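Local coordinates for abhydrolase domain-containing protein (PDB 5H3H) that probably hydrolyses carboxylic esters as an alpha/beta-hydrolase-fold esterase, and may also form peroxyacids from carboxylic acids or esters and hydrogen peroxide (perhydrolysis), at residues P125-K139 and A195-K207. Residues are numbered along the deposited sequence; the frame is centred on the assembly and turned at random.
Sequences PVFTQRDGYPYGMTK and ALRDEDLRDGLPK. With F50 (ethaneperoxoic acid), chain D.
Leu196 lays CD2 over one face of the Phe127 ring, 4.1 Å from its centroid, a CH-pi contact on the buried side. Phe127 CG stands anti to the backbone N (chi1 -178°), which turns the ring against Leu196; Phe127 CE1 and Leu196 CD1 both reach the methyl of the bound ethaneperoxoic acid, CE1 at 3.8 Å from CH3. Next to this pair, a bridging water accepts from Phe127 N and donates to Leu196 O and Glu199 O. The C-terminal end of helix 186-198 is gripped through Arg197 O, which takes Thr128 OG1 at 2.6 Å and, on a lone pair, Arg130 NH2 at 3.0 Å. Arg130 NH1 in turn holds Thr128 OG1, so the guanidinium and the hydroxyl fix each other. In this alpha/beta hydrolase the segments lie at the two ends of the largely helical insertion between strands 114-120 and 211-217, the cap of this fold, and Phe127 and Leu196 line the ligand pocket. Farther along, Leu201 N bonds Pro125 O at 2.7 Å, and the proline ring, which follows a cis peptide, packs CG on Leu205 CD1. Toward solvent Arg202, held side-on by Asp200 through NE and NH2, offers NH1 to Asp131 OD1 at 2.9 Å, nearly straight (176°); the looseness lies in the poorly ordered Asp131. At the other exposed margin Lys139 NZ makes a long salt bridge of 3.9 Å to Asp198 OD1.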
loop_
_atom_site.group_PDB
_atom_site.type_symbol
_atom_site.label_atom_id
_atom_site.label_comp_id
_atom_site.label_asym_id
_atom_site.label_seq_id
_atom_site.Cartn_x
_atom_site.Cartn_y
_atom_site.Cartn_z
ATOM N N PRO B 125 -16.518 -1.054 9.538
ATOM C CA PRO B 125 -16.093 -1.438 8.143
ATOM C C PRO B 125 -17.127 -1.381 7.028
ATOM O O PRO B 125 -16.749 -1.458 5.830
ATOM C CB PRO B 125 -15.638 -2.916 8.294
ATOM C CG PRO B 125 -16.087 -3.337 9.659
ATOM C CD PRO B 125 -16.079 -2.073 10.509
ATOM N N VAL B 126 -18.403 -1.276 7.399
ATOM C CA VAL B 126 -19.473 -1.143 6.453
ATOM C C VAL B 126 -20.482 -0.269 7.141
ATOM O O VAL B 126 -20.700 -0.357 8.336
ATOM C CB VAL B 126 -20.183 -2.467 6.108
ATOM C CG1 VAL B 126 -20.758 -2.408 4.697
ATOM C CG2 VAL B 126 -19.284 -3.681 6.262
ATOM N N PHE B 127 -21.100 0.590 6.362
ATOM C CA PHE B 127 -22.122 1.510 6.918
ATOM C C PHE B 127 -23.521 0.859 6.939
ATOM O O PHE B 127 -24.399 1.312 7.665
ATOM C CB PHE B 127 -22.144 2.809 6.071
ATOM C CG PHE B 127 -23.121 3.860 6.548
ATOM C CD1 PHE B 127 -22.941 4.489 7.756
ATOM C CD2 PHE B 127 -24.204 4.234 5.744
ATOM C CE1 PHE B 127 -23.812 5.466 8.193
ATOM C CE2 PHE B 127 -25.064 5.204 6.154
ATOM C CZ PHE B 127 -24.870 5.841 7.386
ATOM N N THR B 128 -23.720 -0.116 6.069
ATOM C CA THR B 128 -25.012 -0.792 5.907
ATOM C C THR B 128 -24.901 -2.294 6.262
ATOM O O THR B 128 -23.802 -2.859 6.294
ATOM C CB THR B 128 -25.597 -0.550 4.487
ATOM O OG1 THR B 128 -24.665 -0.969 3.455
ATOM C CG2 THR B 128 -25.926 0.945 4.353
ATOM N N GLN B 129 -26.034 -2.910 6.587
ATOM C CA GLN B 129 -26.029 -4.314 7.056
ATOM C C GLN B 129 -25.652 -5.272 5.928
ATOM O O GLN B 129 -25.830 -4.961 4.755
ATOM C CB GLN B 129 -27.386 -4.703 7.629
ATOM C CG GLN B 129 -27.887 -3.760 8.697
ATOM C CD GLN B 129 -28.768 -4.433 9.755
ATOM O OE1 GLN B 129 -29.177 -5.599 9.607
ATOM N NE2 GLN B 129 -29.047 -3.704 10.839
ATOM N N ARG B 130 -25.033 -6.387 6.289
ATOM C CA ARG B 130 -24.607 -7.423 5.345
ATOM C C ARG B 130 -24.728 -8.771 6.036
ATOM O O ARG B 130 -24.868 -8.827 7.268
ATOM C CB ARG B 130 -23.151 -7.282 4.919
ATOM C CG ARG B 130 -22.796 -6.071 4.088
ATOM C CD ARG B 130 -23.115 -6.156 2.597
ATOM N NE ARG B 130 -22.545 -4.971 1.953
ATOM C CZ ARG B 130 -23.012 -3.730 2.092
ATOM N NH1 ARG B 130 -24.092 -3.480 2.836
ATOM N NH2 ARG B 130 -22.399 -2.724 1.487
ATOM N N ASP B 131 -24.659 -9.829 5.213
ATOM C CA ASP B 131 -24.606 -11.250 5.615
ATOM C C ASP B 131 -24.467 -11.559 7.130
ATOM O O ASP B 131 -25.460 -11.906 7.770
ATOM C CB ASP B 131 -23.513 -11.961 4.795
ATOM C CG ASP B 131 -22.228 -11.130 4.672
ATOM O OD1 ASP B 131 -21.537 -11.003 5.704
ATOM O OD2 ASP B 131 -21.925 -10.599 3.569
ATOM N N GLY B 132 -23.259 -11.427 7.679
ATOM C CA GLY B 132 -22.992 -11.589 9.118
ATOM C C GLY B 132 -22.493 -10.286 9.739
ATOM O O GLY B 132 -21.498 -10.263 10.488
ATOM N N TYR B 133 -23.176 -9.187 9.403
ATOM C CA TYR B 133 -22.822 -7.846 9.890
ATOM C C TYR B 133 -24.159 -7.163 10.100
ATOM O O TYR B 133 -24.575 -6.322 9.308
ATOM C CB TYR B 133 -21.922 -7.151 8.860
ATOM C CG TYR B 133 -21.316 -5.838 9.275
ATOM C CD1 TYR B 133 -20.186 -5.780 10.099
ATOM C CD2 TYR B 133 -21.865 -4.639 8.831
ATOM C CE1 TYR B 133 -19.650 -4.553 10.481
ATOM C CE2 TYR B 133 -21.326 -3.424 9.167
ATOM C CZ TYR B 133 -20.208 -3.353 9.963
ATOM O OH TYR B 133 -19.734 -2.087 10.269
ATOM N N PRO B 134 -24.872 -7.563 11.164
ATOM C CA PRO B 134 -26.256 -7.116 11.331
ATOM C C PRO B 134 -26.326 -5.788 12.123
ATOM O O PRO B 134 -27.032 -5.669 13.137
ATOM C CB PRO B 134 -26.872 -8.287 12.094
ATOM C CG PRO B 134 -25.749 -8.689 13.024
ATOM C CD PRO B 134 -24.503 -8.571 12.177
ATOM N N TYR B 135 -25.600 -4.783 11.641
ATOM C CA TYR B 135 -25.522 -3.482 12.292
ATOM C C TYR B 135 -25.621 -2.386 11.241
ATOM O O TYR B 135 -24.991 -2.513 10.192
ATOM C CB TYR B 135 -24.175 -3.291 12.976
ATOM C CG TYR B 135 -23.552 -4.482 13.654
ATOM C CD1 TYR B 135 -24.003 -4.919 14.910
ATOM C CD2 TYR B 135 -22.451 -5.126 13.074
ATOM C CE1 TYR B 135 -23.387 -5.980 15.562
ATOM C CE2 TYR B 135 -21.826 -6.194 13.712
ATOM C CZ TYR B 135 -22.287 -6.615 14.955
ATOM O OH TYR B 135 -21.658 -7.696 15.570
ATOM N N GLY B 136 -26.403 -1.354 11.535
ATOM C CA GLY B 136 -26.474 -0.110 10.736
ATOM C C GLY B 136 -27.742 0.004 9.920
ATOM O O GLY B 136 -28.621 -0.820 10.004
ATOM N N MET B 137 -27.819 1.026 9.109
ATOM C CA MET B 137 -28.900 1.158 8.181
ATOM C C MET B 137 -28.884 -0.023 7.196
ATOM O O MET B 137 -27.847 -0.586 6.946
ATOM C CB MET B 137 -28.752 2.488 7.424
ATOM C CG MET B 137 -28.873 3.697 8.320
ATOM S SD MET B 137 -28.915 5.219 7.318
ATOM C CE MET B 137 -29.038 6.351 8.701
ATOM N N THR B 138 -30.029 -0.439 6.675
ATOM C CA THR B 138 -30.024 -1.480 5.655
ATOM C C THR B 138 -29.740 -0.682 4.436
ATOM O O THR B 138 -29.786 0.557 4.492
ATOM C CB THR B 138 -31.381 -2.165 5.527
ATOM O OG1 THR B 138 -32.387 -1.162 5.243
ATOM C CG2 THR B 138 -31.740 -2.823 6.837
ATOM N N LYS B 139 -29.444 -1.364 3.339
ATOM C CA LYS B 139 -29.344 -0.715 2.043
ATOM C C LYS B 139 -30.575 0.059 1.611
ATOM O O LYS B 139 -30.467 1.111 0.930
ATOM C CB LYS B 139 -29.055 -1.734 0.957
ATOM C CG LYS B 139 -27.599 -1.860 0.708
ATOM C CD LYS B 139 -27.373 -2.813 -0.430
ATOM C CE LYS B 139 -25.893 -2.913 -0.734
ATOM N NZ LYS B 139 -25.700 -3.998 -1.726
ATOM N N ALA B 195 -21.862 5.239 -2.347
ATOM C CA ALA B 195 -20.645 4.653 -1.794
ATOM C C ALA B 195 -20.881 4.235 -0.338
ATOM O O ALA B 195 -20.489 3.122 0.075
ATOM C CB ALA B 195 -19.511 5.650 -1.911
ATOM N N LEU B 196 -21.540 5.088 0.445
ATOM C CA LEU B 196 -21.930 4.672 1.809
ATOM C C LEU B 196 -22.741 3.393 1.771
ATOM O O LEU B 196 -22.521 2.475 2.578
ATOM C CB LEU B 196 -22.666 5.743 2.627
ATOM C CG LEU B 196 -21.774 6.820 3.244
ATOM C CD1 LEU B 196 -22.583 8.088 3.467
ATOM C CD2 LEU B 196 -21.086 6.366 4.519
ATOM N N ARG B 197 -23.639 3.281 0.798
ATOM C CA ARG B 197 -24.469 2.129 0.810
ATOM C C ARG B 197 -23.658 0.869 0.528
ATOM O O ARG B 197 -23.884 -0.152 1.160
ATOM C CB ARG B 197 -25.676 2.301 -0.132
ATOM C CG ARG B 197 -25.595 1.951 -1.581
ATOM C CD ARG B 197 -26.816 1.093 -2.007
ATOM N NE ARG B 197 -27.701 1.829 -2.878
ATOM C CZ ARG B 197 -27.495 2.093 -4.168
ATOM N NH1 ARG B 197 -26.393 1.701 -4.811
ATOM N NH2 ARG B 197 -28.413 2.781 -4.807
ATOM N N ASP B 198 -22.695 0.979 -0.381
ATOM C CA ASP B 198 -22.132 -0.200 -1.054
ATOM C C ASP B 198 -20.742 -0.610 -0.590
ATOM O O ASP B 198 -20.387 -1.769 -0.759
ATOM C CB ASP B 198 -22.042 0.023 -2.553
ATOM C CG ASP B 198 -23.389 0.024 -3.253
ATOM O OD1 ASP B 198 -24.440 -0.409 -2.708
ATOM O OD2 ASP B 198 -23.408 0.491 -4.395
ATOM N N GLU B 199 -19.957 0.300 -0.030
ATOM C CA GLU B 199 -18.552 0.038 0.273
ATOM C C GLU B 199 -18.422 -0.883 1.485
ATOM O O GLU B 199 -19.218 -0.820 2.403
ATOM C CB GLU B 199 -17.781 1.337 0.519
ATOM C CG GLU B 199 -17.619 2.237 -0.683
ATOM C CD GLU B 199 -16.359 1.998 -1.491
ATOM O OE1 GLU B 199 -15.528 1.140 -1.133
ATOM O OE2 GLU B 199 -16.176 2.679 -2.498
ATOM N N ASP B 200 -17.419 -1.754 1.474
ATOM C CA ASP B 200 -17.283 -2.803 2.481
ATOM C C ASP B 200 -15.781 -3.007 2.727
ATOM O O ASP B 200 -15.089 -3.523 1.861
ATOM C CB ASP B 200 -17.980 -4.109 1.988
ATOM C CG ASP B 200 -17.552 -5.409 2.788
ATOM O OD1 ASP B 200 -16.806 -5.353 3.822
ATOM O OD2 ASP B 200 -17.977 -6.502 2.363
ATOM N N LEU B 201 -15.289 -2.562 3.876
ATOM C CA LEU B 201 -13.873 -2.665 4.191
ATOM C C LEU B 201 -13.546 -3.813 5.143
ATOM O O LEU B 201 -12.444 -3.823 5.702
ATOM C CB LEU B 201 -13.362 -1.350 4.803
ATOM C CG LEU B 201 -13.663 -0.077 4.000
ATOM C CD1 LEU B 201 -13.205 1.158 4.750
ATOM C CD2 LEU B 201 -13.025 -0.100 2.626
ATOM N N ARG B 202 -14.429 -4.811 5.292
ATOM C CA ARG B 202 -14.177 -5.867 6.314
ATOM C C ARG B 202 -12.833 -6.621 6.104
ATOM O O ARG B 202 -12.031 -6.724 7.017
ATOM C CB ARG B 202 -15.354 -6.852 6.446
ATOM C CG ARG B 202 -16.479 -6.233 7.260
ATOM C CD ARG B 202 -17.680 -7.114 7.291
ATOM N NE ARG B 202 -18.149 -7.304 5.924
ATOM C CZ ARG B 202 -19.020 -8.224 5.539
ATOM N NH1 ARG B 202 -19.593 -9.037 6.444
ATOM N NH2 ARG B 202 -19.353 -8.313 4.235
ATOM N N ASP B 203 -12.581 -7.062 4.891
ATOM C CA ASP B 203 -11.290 -7.695 4.519
ATOM C C ASP B 203 -10.047 -6.863 4.833
ATOM O O ASP B 203 -8.971 -7.405 5.111
ATOM C CB ASP B 203 -11.268 -8.037 2.998
ATOM C CG ASP B 203 -11.705 -9.479 2.682
ATOM O OD1 ASP B 203 -12.016 -10.286 3.595
ATOM O OD2 ASP B 203 -11.705 -9.816 1.475
ATOM N N GLY B 204 -10.176 -5.544 4.751
ATOM C CA GLY B 204 -9.050 -4.640 4.857
ATOM C C GLY B 204 -8.591 -4.299 6.265
ATOM O O GLY B 204 -7.400 -4.004 6.452
ATOM N N LEU B 205 -9.511 -4.264 7.231
ATOM C CA LEU B 205 -9.184 -3.944 8.636
ATOM C C LEU B 205 -7.964 -4.642 9.222
ATOM O O LEU B 205 -7.089 -3.987 9.780
ATOM C CB LEU B 205 -10.400 -4.188 9.568
ATOM C CG LEU B 205 -11.648 -3.291 9.484
ATOM C CD1 LEU B 205 -12.463 -3.343 10.772
ATOM C CD2 LEU B 205 -11.277 -1.851 9.153
ATOM N N PRO B 206 -7.873 -5.977 9.087
ATOM C CA PRO B 206 -6.621 -6.624 9.553
ATOM C C PRO B 206 -5.316 -6.290 8.794
ATOM O O PRO B 206 -4.259 -6.746 9.223
ATOM C CB PRO B 206 -6.929 -8.115 9.440
ATOM C CG PRO B 206 -8.195 -8.231 8.673
ATOM C CD PRO B 206 -8.945 -6.964 8.875
ATOM N N LYS B 207 -5.370 -5.515 7.709
ATOM C CA LYS B 207 -4.168 -5.078 6.980
ATOM C C LYS B 207 -3.633 -3.761 7.486
ATOM O O LYS B 207 -2.497 -3.382 7.191
ATOM C CB LYS B 207 -4.443 -4.977 5.476
ATOM C CG LYS B 207 -4.312 -6.310 4.775
ATOM C CD LYS B 207 -5.599 -6.743 4.097
ATOM C CE LYS B 207 -5.539 -8.216 3.706
ATOM N NZ LYS B 207 -6.494 -8.521 2.597
HETATM C C F50 D . -21.615 10.070 7.687
HETATM O OX1 F50 D . -21.564 12.324 8.901
HETATM O O F50 D . -20.632 10.277 7.006
HETATM O OXT F50 D . -21.796 10.912 8.882
HETATM C CH3 F50 D . -22.590 8.988 7.314
HETATM O O HOH W 1 -20.166 1.282 3.643
HETATM O O HOH W 2 -18.604 -10.060 9.145
#